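Local atomic coordinates of giardin subunit alpha-1 (Giardia intestinalis, PDB entry 4EVF), a protein that binds calcium and acidic phospholipid as a member of the annexin family and is involved in attachment of the parasite to the intestinal mucosa. Residues K18-I23 against K56-G61; E49-I54 against L70-H75; E64-D69 against P286-L291; E76-H81 against G253-K258. One frame throughout, in Å; residues are numbered along the deposited sequence.

Contact 1 (K18-I23 against K56-G61)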
loop_
_atom_site.group_PDB
_atom_site.type_symbol
_atom_site.label_atom_id
_atom_site.label_comp_id
_atom_site.label_asym_id
_atom_site.label_seq_id
_atom_site.Cartn_x
_atom_site.Cartn_y
_atom_site.Cartn_z
ATOM N N LYS A 18 16.248 20.443 11.887
ATOM C CA LYS A 18 16.588 19.074 11.528
ATOM C C LYS A 18 15.851 18.083 12.436
ATOM O O LYS A 18 16.342 16.991 12.718
ATOM C CB LYS A 18 18.100 18.866 11.614
ATOM C CG LYS A 18 18.897 19.778 10.704
ATOM C CD LYS A 18 20.393 19.570 10.880
ATOM C CE LYS A 18 21.164 19.893 9.605
ATOM N NZ LYS A 18 20.866 21.257 9.088
ATOM N N ASP A 19 14.672 18.495 12.890
ATOM C CA ASP A 19 13.822 17.710 13.761
ATOM C C ASP A 19 12.976 16.721 12.939
ATOM O O ASP A 19 11.926 17.080 12.417
ATOM C CB ASP A 19 12.924 18.672 14.544
ATOM C CG ASP A 19 12.173 18.001 15.682
ATOM O OD1 ASP A 19 12.159 16.751 15.756
ATOM O OD2 ASP A 19 11.575 18.744 16.501
ATOM N N GLU A 20 13.430 15.474 12.840
ATOM C CA GLU A 20 12.751 14.463 12.022
ATOM C C GLU A 20 11.360 14.095 12.521
ATOM O O GLU A 20 10.405 14.014 11.737
ATOM C CB GLU A 20 13.606 13.201 11.908
ATOM C CG GLU A 20 14.784 13.347 10.976
ATOM C CD GLU A 20 15.571 12.057 10.843
ATOM O OE1 GLU A 20 15.631 11.278 11.822
ATOM O OE2 GLU A 20 16.121 11.820 9.754
ATOM N N VAL A 21 11.241 13.856 13.820
ATOM C CA VAL A 21 9.942 13.504 14.369
ATOM C C VAL A 21 8.950 14.651 14.173
ATOM O O VAL A 21 7.765 14.422 13.923
ATOM C CB VAL A 21 10.024 13.090 15.850
ATOM C CG1 VAL A 21 8.639 12.809 16.392
ATOM C CG2 VAL A 21 10.900 11.854 16.006
ATOM N N GLN A 22 9.436 15.886 14.274
ATOM C CA GLN A 22 8.565 17.044 14.076
ATOM C C GLN A 22 8.064 17.151 12.630
ATOM O O GLN A 22 6.906 17.510 12.389
ATOM C CB GLN A 22 9.259 18.339 14.509
ATOM C CG GLN A 22 8.405 19.586 14.338
ATOM C CD GLN A 22 7.092 19.526 15.107
ATOM O OE1 GLN A 22 6.870 18.626 15.921
ATOM N NE2 GLN A 22 6.211 20.489 14.848
ATOM N N ILE A 23 8.922 16.845 11.665
ATOM C CA ILE A 23 8.476 16.818 10.275
ATOM C C ILE A 23 7.454 15.701 10.089
ATOM O O ILE A 23 6.416 15.891 9.453
ATOM C CB ILE A 23 9.651 16.640 9.301
ATOM C CG1 ILE A 23 10.617 17.823 9.418
ATOM C CG2 ILE A 23 9.152 16.429 7.871
ATOM C CD1 ILE A 23 11.967 17.561 8.789
ATOM N N LYS A 56 18.076 18.076 1.824
ATOM C CA LYS A 56 19.285 18.808 2.175
ATOM C C LYS A 56 19.496 18.885 3.682
ATOM O O LYS A 56 20.629 18.953 4.142
ATOM C CB LYS A 56 19.274 20.213 1.568
ATOM C CG LYS A 56 19.258 20.235 0.042
ATOM C CD LYS A 56 19.511 21.640 -0.495
ATOM C CE LYS A 56 18.952 21.818 -1.911
ATOM N NZ LYS A 56 19.821 21.279 -2.990
ATOM N N ALA A 57 18.393 18.886 4.441
ATOM C CA ALA A 57 18.518 19.055 5.894
ATOM C C ALA A 57 18.823 17.766 6.646
ATOM O O ALA A 57 19.484 17.793 7.692
ATOM C CB ALA A 57 17.254 19.686 6.448
ATOM N N LEU A 58 18.270 16.648 6.147
ATOM C CA LEU A 58 18.429 15.378 6.808
ATOM C C LEU A 58 19.628 14.542 6.326
ATOM O O LEU A 58 20.139 14.711 5.234
ATOM C CB LEU A 58 17.110 14.573 6.697
ATOM C CG LEU A 58 16.064 14.837 7.805
ATOM C CD1 LEU A 58 16.251 16.249 8.347
ATOM C CD2 LEU A 58 14.642 14.632 7.291
ATOM N N LYS A 59 20.005 13.628 7.218
ATOM C CA LYS A 59 21.094 12.726 6.953
ATOM C C LYS A 59 20.674 11.792 5.867
ATOM O O LYS A 59 21.249 11.848 4.787
ATOM C CB LYS A 59 21.528 11.980 8.204
ATOM N N GLY A 60 19.728 10.965 6.056
ATOM C CA GLY A 60 19.473 10.153 4.900
ATOM C C GLY A 60 19.046 8.781 5.319
ATOM O O GLY A 60 18.859 8.506 6.480
ATOM N N GLY A 61 18.952 7.897 4.369
ATOM C CA GLY A 61 18.450 6.613 4.767
ATOM C C GLY A 61 16.975 6.643 4.464
ATOM O O GLY A 61 16.477 7.615 3.897
#
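The Glu-20 carboxylate atom OE2 carries a salt bridge to Arg-283 while pressing on the Leu-58 side chain, its distance to Leu-58 CG being 3.6 Å. Arg-283 also donates to Gly-60 O, so one guanidinium joins the start of helix 20-28 to the turn beyond helix 50-57. Glu-20 leaves its backbone with CG anti to the carbonyl carbon (chi1 -75°) and then runs extended, so that its methylene lies against the leucine too, Glu-20 CG being 3.7 Å from Leu-58 CG. Deeper in, Ile-23 CD1 meets Leu-58 CD2 at 4.2 Å, and both residues continue onto Leu-67 of helix 62-70.

On the exposed flank the aliphatic part of Lys-18 passes alongside the last turn of helix 50-57, with Lys-18 CE 3.3 Å from Ala-57 O. A small alanine suits this close approach of backbones. Lys-18 itself is the positive-phi residue (58°) of a Schellman motif that ends helix 4-16, and Asp-19 then caps helix 20-28 through a weak bond from Gln-22 N. With no direct hydrogen bond between them, the segments are held by apolar contact and, indirectly, by Arg-283; glutamate suits its place because its methylenes pack on Leu-58 while its carboxylate meets the arginine.

Contact 2 (E49-I54 against L70-H75)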
loop_
_atom_site.group_PDB
_atom_site.type_symbol
_atom_site.label_atom_id
_atom_site.label_comp_id
_atom_site.label_asym_id
_atom_site.label_seq_id
_atom_site.Cartn_x
_atom_site.Cartn_y
_atom_site.Cartn_z
ATOM N N GLU A 49 11.774 23.699 -3.339
ATOM C CA GLU A 49 10.831 22.601 -3.205
ATOM C C GLU A 49 10.980 21.888 -1.850
ATOM O O GLU A 49 12.098 21.597 -1.410
ATOM C CB GLU A 49 11.022 21.618 -4.347
ATOM C CG GLU A 49 9.748 20.922 -4.758
ATOM C CD GLU A 49 9.172 21.484 -6.046
ATOM O OE1 GLU A 49 9.382 22.687 -6.325
ATOM O OE2 GLU A 49 8.522 20.709 -6.781
ATOM N N LEU A 50 9.848 21.607 -1.204
ATOM C CA LEU A 50 9.837 21.067 0.157
ATOM C C LEU A 50 10.626 19.758 0.312
ATOM O O LEU A 50 11.428 19.624 1.239
ATOM C CB LEU A 50 8.397 20.926 0.655
ATOM C CG LEU A 50 8.065 20.409 2.051
ATOM C CD1 LEU A 50 8.914 21.059 3.131
ATOM C CD2 LEU A 50 6.569 20.631 2.318
ATOM N N PRO A 51 10.400 18.788 -0.585
ATOM C CA PRO A 51 11.229 17.574 -0.588
ATOM C C PRO A 51 12.725 17.862 -0.794
ATOM O O PRO A 51 13.554 17.181 -0.192
ATOM C CB PRO A 51 10.670 16.760 -1.762
ATOM C CG PRO A 51 9.811 17.744 -2.564
ATOM C CD PRO A 51 9.286 18.698 -1.544
ATOM N N ASP A 52 13.066 18.851 -1.618
ATOM C CA ASP A 52 14.468 19.220 -1.821
ATOM C C ASP A 52 15.092 19.809 -0.552
ATOM O O ASP A 52 16.261 19.564 -0.251
ATOM C CB ASP A 52 14.635 20.207 -2.990
ATOM C CG ASP A 52 14.397 19.562 -4.348
ATOM O OD1 ASP A 52 14.302 18.319 -4.412
ATOM O OD2 ASP A 52 14.312 20.298 -5.359
ATOM N N ASP A 53 14.316 20.586 0.193
ATOM C CA ASP A 53 14.824 21.177 1.425
ATOM C C ASP A 53 14.996 20.096 2.486
ATOM O O ASP A 53 16.021 20.034 3.170
ATOM C CB ASP A 53 13.912 22.313 1.909
ATOM C CG ASP A 53 14.386 23.685 1.437
ATOM O OD1 ASP A 53 15.369 23.741 0.672
ATOM O OD2 ASP A 53 13.773 24.706 1.829
ATOM N N ILE A 54 13.999 19.227 2.599
ATOM C CA ILE A 54 14.082 18.071 3.488
ATOM C C ILE A 54 15.327 17.220 3.205
ATOM O O ILE A 54 16.082 16.877 4.119
ATOM C CB ILE A 54 12.819 17.207 3.373
ATOM C CG1 ILE A 54 11.597 18.016 3.800
ATOM C CG2 ILE A 54 12.939 15.931 4.212
ATOM C CD1 ILE A 54 10.298 17.321 3.521
ATOM N N LEU A 70 6.326 12.027 1.532
ATOM C CA LEU A 70 5.104 12.597 2.107
ATOM C C LEU A 70 4.790 13.997 1.587
ATOM O O LEU A 70 3.641 14.451 1.659
ATOM C CB LEU A 70 5.167 12.593 3.634
ATOM C CG LEU A 70 5.157 11.182 4.242
ATOM C CD1 LEU A 70 5.637 11.201 5.697
ATOM C CD2 LEU A 70 3.775 10.542 4.127
ATOM N N PHE A 71 5.806 14.676 1.063
ATOM C CA PHE A 71 5.602 16.025 0.520
ATOM C C PHE A 71 5.869 16.079 -0.980
ATOM O O PHE A 71 6.002 17.162 -1.595
ATOM C CB PHE A 71 6.385 17.059 1.332
ATOM C CG PHE A 71 5.824 17.257 2.714
ATOM C CD1 PHE A 71 4.590 17.870 2.881
ATOM C CD2 PHE A 71 6.484 16.771 3.835
ATOM C CE1 PHE A 71 4.047 18.037 4.143
ATOM C CE2 PHE A 71 5.946 16.935 5.096
ATOM C CZ PHE A 71 4.732 17.564 5.256
ATOM N N SER A 72 5.897 14.887 -1.571
ATOM C CA SER A 72 6.014 14.728 -3.010
ATOM C C SER A 72 4.682 14.304 -3.619
ATOM O O SER A 72 3.705 14.111 -2.900
ATOM C CB SER A 72 7.096 13.702 -3.334
ATOM O OG SER A 72 8.345 14.164 -2.854
ATOM N N ASP A 73 4.651 14.174 -4.942
ATOM C CA ASP A 73 3.466 13.678 -5.640
ATOM C C ASP A 73 3.394 12.166 -5.482
ATOM O O ASP A 73 4.293 11.445 -5.931
ATOM C CB ASP A 73 3.496 14.047 -7.123
ATOM C CG ASP A 73 2.164 13.785 -7.811
ATOM O OD1 ASP A 73 1.441 14.748 -8.156
ATOM O OD2 ASP A 73 1.832 12.606 -8.002
ATOM N N ARG A 74 2.332 11.699 -4.835
ATOM C CA ARG A 74 2.205 10.289 -4.466
ATOM C C ARG A 74 2.081 9.358 -5.667
ATOM O O ARG A 74 2.301 8.159 -5.539
ATOM C CB ARG A 74 1.020 10.085 -3.522
ATOM C CG ARG A 74 -0.357 10.270 -4.173
ATOM C CD ARG A 74 -1.464 10.305 -3.115
ATOM N NE ARG A 74 -2.783 10.534 -3.708
ATOM C CZ ARG A 74 -3.244 11.734 -4.040
ATOM N NH1 ARG A 74 -2.487 12.802 -3.834
ATOM N NH2 ARG A 74 -4.455 11.869 -4.575
ATOM N N HIS A 75 1.731 9.909 -6.831
ATOM C CA HIS A 75 1.621 9.110 -8.050
ATOM C C HIS A 75 2.990 8.950 -8.696
ATOM O O HIS A 75 3.323 7.872 -9.199
ATOM C CB HIS A 75 0.608 9.743 -9.015
ATOM C CG HIS A 75 -0.723 9.995 -8.382
ATOM N ND1 HIS A 75 -1.298 11.247 -8.329
ATOM C CD2 HIS A 75 -1.577 9.161 -7.741
ATOM C CE1 HIS A 75 -2.454 11.170 -7.692
ATOM N NE2 HIS A 75 -2.648 9.917 -7.326
#
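Phe-71 turns its ring into the first turns of helix 50-57, and the tightest packing is against Leu-50, whose CD2 comes within 3.4 Å of Phe-71 CD1. Leu-50 achieves this with CG swung opposite its own backbone nitrogen (chi1 -179°), which lays CD2 obliquely beside the ring. Ile-54, one turn on, crosses the phenylalanine at about a right angle, its CD1 3.9 Å from Phe-71 CD2. Leu-11 and Ala-27 also pack on the Phe-71 side chain, while Ile-15 packs on both aliphatic residues; a large flat hydrocarbon suits a place bordered by so many helices.

The other half is looser and only partly buried. Here Pro-51 CD rests 3.6 Å from Phe-71 O, and Pro-51 CB lies 3.7 Å from Ser-72 OG without a bond between them; the serine hydroxyl is hydrogen-bonded to Met-68 O instead. Proline, which has no N-H, fits the first turn of a helix, where backbone N-H groups have no acceptor in a preceding turn. Past Ser-72, Asp-73 OD2 accepts from His-75 N at 2.9 Å, capping helix 74-87. The linker between two successive repeats thus leaves its aromatic residue in the core of the first, as expected of the compact all-helical annexin repeat.

Contact 3 (E64-D69 against P286-L291)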
loop_
_atom_site.group_PDB
_atom_site.type_symbol
_atom_site.label_atom_id
_atom_site.label_comp_id
_atom_site.label_asym_id
_atom_site.label_seq_id
_atom_site.Cartn_x
_atom_site.Cartn_y
_atom_site.Cartn_z
ATOM N N GLU A 64 14.758 9.826 5.624
ATOM C CA GLU A 64 14.681 11.039 4.820
ATOM C C GLU A 64 13.815 10.791 3.585
ATOM O O GLU A 64 12.953 11.597 3.253
ATOM C CB GLU A 64 16.078 11.551 4.442
ATOM C CG GLU A 64 16.482 11.290 3.005
ATOM C CD GLU A 64 17.691 12.107 2.578
ATOM O OE1 GLU A 64 18.217 11.838 1.478
ATOM O OE2 GLU A 64 18.110 13.010 3.340
ATOM N N SER A 65 14.026 9.654 2.934
ATOM C CA SER A 65 13.260 9.307 1.737
ATOM C C SER A 65 11.759 9.314 2.003
ATOM O O SER A 65 10.989 9.872 1.213
ATOM C CB SER A 65 13.695 7.945 1.189
ATOM O OG SER A 65 15.009 8.018 0.669
ATOM N N LEU A 66 11.356 8.694 3.113
ATOM C CA LEU A 66 9.964 8.672 3.549
ATOM C C LEU A 66 9.395 10.079 3.752
ATOM O O LEU A 66 8.289 10.394 3.284
ATOM C CB LEU A 66 9.816 7.851 4.833
ATOM C CG LEU A 66 8.467 7.922 5.570
ATOM C CD1 LEU A 66 7.300 7.624 4.641
ATOM C CD2 LEU A 66 8.416 6.978 6.780
ATOM N N LEU A 67 10.145 10.920 4.456
ATOM C CA LEU A 67 9.697 12.290 4.736
ATOM C C LEU A 67 9.534 13.125 3.461
ATOM O O LEU A 67 8.559 13.882 3.319
ATOM C CB LEU A 67 10.626 12.967 5.752
ATOM C CG LEU A 67 10.605 12.279 7.125
ATOM C CD1 LEU A 67 11.635 12.862 8.098
ATOM C CD2 LEU A 67 9.209 12.313 7.731
ATOM N N MET A 68 10.481 12.970 2.543
ATOM C CA MET A 68 10.399 13.541 1.193
ATOM C C MET A 68 9.152 13.084 0.458
ATOM O O MET A 68 8.434 13.898 -0.121
ATOM C CB MET A 68 11.622 13.145 0.353
ATOM C CG MET A 68 12.946 13.688 0.869
ATOM S SD MET A 68 14.353 13.042 -0.051
ATOM C CE MET A 68 14.039 13.656 -1.710
ATOM N N ASP A 69 8.910 11.777 0.471
ATOM C CA ASP A 69 7.771 11.183 -0.220
ATOM C C ASP A 69 6.461 11.828 0.225
ATOM O O ASP A 69 5.585 12.122 -0.598
ATOM C CB ASP A 69 7.695 9.672 0.060
ATOM C CG ASP A 69 8.808 8.879 -0.619
ATOM O OD1 ASP A 69 9.522 9.426 -1.488
ATOM O OD2 ASP A 69 8.950 7.681 -0.294
ATOM N N PRO A 286 10.366 6.083 15.947
ATOM C CA PRO A 286 9.506 7.197 16.359
ATOM C C PRO A 286 8.834 7.858 15.155
ATOM O O PRO A 286 7.707 8.336 15.253
ATOM C CB PRO A 286 10.478 8.171 17.048
ATOM C CG PRO A 286 11.844 7.731 16.649
ATOM C CD PRO A 286 11.755 6.252 16.409
ATOM N N ILE A 287 9.535 7.881 14.032
ATOM C CA ILE A 287 8.968 8.435 12.816
ATOM C C ILE A 287 7.729 7.639 12.417
ATOM O O ILE A 287 6.669 8.220 12.193
ATOM C CB ILE A 287 9.990 8.464 11.672
ATOM C CG1 ILE A 287 11.089 9.487 11.975
ATOM C CG2 ILE A 287 9.297 8.769 10.343
ATOM C CD1 ILE A 287 12.267 9.428 11.025
ATOM N N LEU A 288 7.854 6.311 12.350
ATOM C CA LEU A 288 6.721 5.479 11.953
ATOM C C LEU A 288 5.546 5.578 12.931
ATOM O O LEU A 288 4.396 5.757 12.509
ATOM C CB LEU A 288 7.142 4.013 11.743
ATOM C CG LEU A 288 8.110 3.671 10.605
ATOM C CD1 LEU A 288 8.408 2.152 10.584
ATOM C CD2 LEU A 288 7.587 4.151 9.238
ATOM N N ARG A 289 5.829 5.492 14.222
ATOM C CA ARG A 289 4.790 5.596 15.223
ATOM C C ARG A 289 4.057 6.953 15.147
ATOM O O ARG A 289 2.905 7.019 15.366
ATOM C CB ARG A 289 5.279 5.327 16.648
ATOM C CG ARG A 289 5.610 3.884 16.985
ATOM C CD ARG A 289 6.146 3.739 18.394
ATOM N NE ARG A 289 5.049 3.581 19.304
ATOM C CZ ARG A 289 5.142 3.276 20.582
ATOM N NH1 ARG A 289 6.294 3.060 21.134
ATOM N NH2 ARG A 289 4.062 3.156 21.293
ATOM N N THR A 290 4.752 8.013 14.836
ATOM C CA THR A 290 4.116 9.316 14.649
ATOM C C THR A 290 3.141 9.267 13.464
ATOM O O THR A 290 1.960 9.618 13.588
ATOM C CB THR A 290 5.156 10.424 14.411
ATOM O OG1 THR A 290 6.087 10.457 15.501
ATOM C CG2 THR A 290 4.474 11.781 14.293
ATOM N N LEU A 291 3.642 8.816 12.320
ATOM C CA LEU A 291 2.850 8.788 11.090
ATOM C C LEU A 291 1.632 7.878 11.179
ATOM O O LEU A 291 0.593 8.188 10.595
ATOM C CB LEU A 291 3.715 8.428 9.879
ATOM C CG LEU A 291 4.844 9.413 9.544
ATOM C CD1 LEU A 291 5.886 8.788 8.621
ATOM C CD2 LEU A 291 4.271 10.701 8.929
#
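Helices 62-70 and 284-292 meet at the seam between the first and fourth annexin repeats, where Leu-66 inserts among Ile-287, Leu-288 and Leu-291. The segment axes run nearly alike, 26° apart, and come no closer than 11.7 Å, a wide spacing, bridged here by leucine and isoleucine side chains. Leu-66 does most of this work through one methyl, CD2, sent toward helix 284-292 by a CG that stands anti to the backbone nitrogen (chi1 170°). It meets Leu-291 tip to tip, Leu-66 CD2 to Leu-291 CD1 being 3.6 Å. The same methyl, Leu-66 CD2, is 3.8 Å from Leu-288 CD2 and 4.1 Å from Ile-287 CG2, so it touches three residues within about one turn of the partner helix. Leu-67 adds a lighter touch, its CD2 4.4 Å from Ile-287 CG2.

Polar groups lie off this buried patch. Thr-290 folds its hydroxyl back on its own helix, OG1 donating to Pro-286 O at 2.7 Å; Thr-290 N bonds to the same oxygen from the other face of the carbonyl plane, so that acceptor is doubly used. Asp-69 forms a salt bridge with Arg-249 of helix 245-255, whose side chain also packs on Leu-66. Such an apolar seam is consistent with the pairing of repeats 1 and 4 into one module, as in other annexins.

Contact 4 (E76-H81 against G253-K258)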
loop_
_atom_site.group_PDB
_atom_site.type_symbol
_atom_site.label_atom_id
_atom_site.label_comp_id
_atom_site.label_asym_id
_atom_site.label_seq_id
_atom_site.Cartn_x
_atom_site.Cartn_y
_atom_site.Cartn_z
ATOM N N GLU A 76 3.799 10.011 -8.653
ATOM C CA GLU A 76 5.199 9.914 -9.075
ATOM C C GLU A 76 5.998 9.014 -8.136
ATOM O O GLU A 76 6.872 8.260 -8.579
ATOM C CB GLU A 76 5.856 11.291 -9.139
ATOM C CG GLU A 76 5.408 12.108 -10.328
ATOM C CD GLU A 76 5.935 13.531 -10.294
ATOM O OE1 GLU A 76 6.696 13.869 -9.364
ATOM O OE2 GLU A 76 5.585 14.316 -11.204
ATOM N N VAL A 77 5.706 9.124 -6.844
ATOM C CA VAL A 77 6.293 8.243 -5.838
ATOM C C VAL A 77 5.989 6.783 -6.173
ATOM O O VAL A 77 6.905 5.978 -6.355
ATOM C CB VAL A 77 5.784 8.582 -4.421
ATOM C CG1 VAL A 77 6.240 7.517 -3.411
ATOM C CG2 VAL A 77 6.259 9.969 -3.993
ATOM N N ARG A 78 4.703 6.451 -6.268
ATOM C CA ARG A 78 4.290 5.087 -6.598
ATOM C C ARG A 78 4.883 4.591 -7.918
ATOM O O ARG A 78 5.381 3.460 -8.004
ATOM C CB ARG A 78 2.764 4.942 -6.582
ATOM C CG ARG A 78 2.269 3.498 -6.692
ATOM C CD ARG A 78 0.735 3.388 -6.735
ATOM N NE ARG A 78 0.064 3.815 -5.502
ATOM C CZ ARG A 78 -0.084 3.041 -4.426
ATOM N NH1 ARG A 78 -0.719 3.495 -3.350
ATOM N NH2 ARG A 78 0.415 1.812 -4.421
ATOM N N ALA A 79 4.844 5.431 -8.952
ATOM C CA ALA A 79 5.402 5.061 -10.248
ATOM C C ALA A 79 6.886 4.696 -10.154
ATOM O O ALA A 79 7.332 3.733 -10.782
ATOM C CB ALA A 79 5.210 6.187 -11.255
ATOM N N GLN A 80 7.645 5.478 -9.390
ATOM C CA GLN A 80 9.086 5.241 -9.244
ATOM C C GLN A 80 9.359 3.952 -8.453
ATOM O O GLN A 80 10.287 3.195 -8.771
ATOM C CB GLN A 80 9.776 6.441 -8.578
ATOM C CG GLN A 80 11.278 6.258 -8.357
ATOM C CD GLN A 80 12.063 6.223 -9.649
ATOM O OE1 GLN A 80 12.775 5.253 -9.941
ATOM N NE2 GLN A 80 11.948 7.286 -10.431
ATOM N N HIS A 81 8.549 3.705 -7.425
ATOM C CA HIS A 81 8.614 2.440 -6.681
ATOM C C HIS A 81 8.412 1.250 -7.618
ATOM O O HIS A 81 9.117 0.241 -7.529
ATOM C CB HIS A 81 7.550 2.396 -5.591
ATOM C CG HIS A 81 7.869 3.223 -4.386
ATOM N ND1 HIS A 81 9.154 3.402 -3.916
ATOM C CD2 HIS A 81 7.061 3.906 -3.542
ATOM C CE1 HIS A 81 9.122 4.168 -2.839
ATOM N NE2 HIS A 81 7.863 4.489 -2.594
ATOM N N GLY A 253 4.752 6.191 2.936
ATOM C CA GLY A 253 4.924 7.326 2.042
ATOM C C GLY A 253 3.783 7.526 1.054
ATOM O O GLY A 253 3.432 8.664 0.726
ATOM N N MET A 254 3.195 6.425 0.596
ATOM C CA MET A 254 2.124 6.469 -0.398
ATOM C C MET A 254 0.723 6.499 0.194
ATOM O O MET A 254 -0.197 7.032 -0.424
ATOM C CB MET A 254 2.192 5.244 -1.323
ATOM C CG MET A 254 3.335 5.238 -2.323
ATOM S SD MET A 254 3.299 3.767 -3.355
ATOM C CE MET A 254 3.285 2.444 -2.151
ATOM N N MET A 255 0.546 5.901 1.367
ATOM C CA MET A 255 -0.793 5.455 1.758
ATOM C C MET A 255 -1.205 5.709 3.203
ATOM O O MET A 255 -2.321 5.356 3.593
ATOM C CB MET A 255 -0.949 3.954 1.452
ATOM C CG MET A 255 -1.277 3.648 -0.005
ATOM S SD MET A 255 -3.002 4.016 -0.408
ATOM C CE MET A 255 -3.802 2.455 -0.014
ATOM N N VAL A 256 -0.328 6.315 3.997
ATOM C CA VAL A 256 -0.595 6.407 5.428
ATOM C C VAL A 256 -1.933 7.098 5.705
ATOM O O VAL A 256 -2.716 6.616 6.523
ATOM C CB VAL A 256 0.566 7.047 6.241
ATOM C CG1 VAL A 256 0.701 8.529 5.949
ATOM C CG2 VAL A 256 0.349 6.830 7.734
ATOM N N ASP A 257 -2.208 8.198 5.001
ATOM C CA ASP A 257 -3.445 8.950 5.235
ATOM C C ASP A 257 -4.718 8.126 4.985
ATOM O O ASP A 257 -5.733 8.330 5.656
ATOM C CB ASP A 257 -3.469 10.260 4.416
ATOM C CG ASP A 257 -3.774 10.038 2.936
ATOM O OD1 ASP A 257 -3.339 9.011 2.372
ATOM O OD2 ASP A 257 -4.453 10.902 2.330
ATOM N N LYS A 258 -4.669 7.206 4.021
ATOM C CA LYS A 258 -5.856 6.439 3.635
ATOM C C LYS A 258 -6.049 5.178 4.490
ATOM O O LYS A 258 -7.104 4.548 4.441
ATOM C CB LYS A 258 -5.793 6.031 2.154
ATOM C CG LYS A 258 -5.522 7.156 1.164
ATOM C CD LYS A 258 -5.824 6.702 -0.267
ATOM C CE LYS A 258 -5.522 7.806 -1.306
ATOM N NZ LYS A 258 -5.727 9.178 -0.780
HETATM O O HOH W 1 -1.094 6.657 -3.064
#
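Met-254 lies at about a right angle to Arg-78, its sulfur over the middle of one face of the guanidinium, with Met-254 SD 3.6 Å from Arg-78 CZ. The arginine takes up this place by starting opposite its backbone nitrogen (chi1 -171°) and bending at chi3, which folds the chain around the thioether; Met-254 SD is also 3.5 Å from Arg-78 CB. Met-255 comes in instead at the edge of the group, near its plane, with CG 3.4 Å from Arg-78 NH1. A flexible, polarisable thioether suits a planar cation that has to be buried.

Against His-81 the same sulfur sits at the ring edge, 4.9 Å from the ring centroid and 83° off its normal, while the two chains slide past one another in opposite directions. Val-77 crosses Met-254 obliquely, nearer the methionine backbone, its CG1 3.8 Å from Met-254 CG. The charge itself is met by oxygens: Arg-78 NH2 donates to Thr-98 O, and a water accepts from Arg-78 NH1 (3.2 Å) and donates to Met-254 O (2.8 Å). This buried mix of cation, water and methionine joins repeats 2 and 4 close to the middle of the molecule, which probably corresponds to the region around the hydrophilic central pore of other annexins.

How the contacts relate
Contacts 1 and 2 both use helix 50-57 and interlock along the chain, their segments alternating, with centres about 13 Å apart; both lie largely within the first repeat. The centre of contact 3 is about 9 Å from that of contact 1 and about 12 Å from that of contact 2, and it takes helix 62-70 across to the far end of the chain. The chain segments of contact 4 fall between those of contact 3, their centres about 12 Å apart, and it lies nearest the molecular centre. Leu-70 CD1 and Leu-291 CD2, 3.5 Å apart, connect contacts 2 and 3. Successive helices 50-57, 62-70 and 74-87 thus lead from the interior of repeat 1 to the junctions of repeats 1 and 2 with repeat 4.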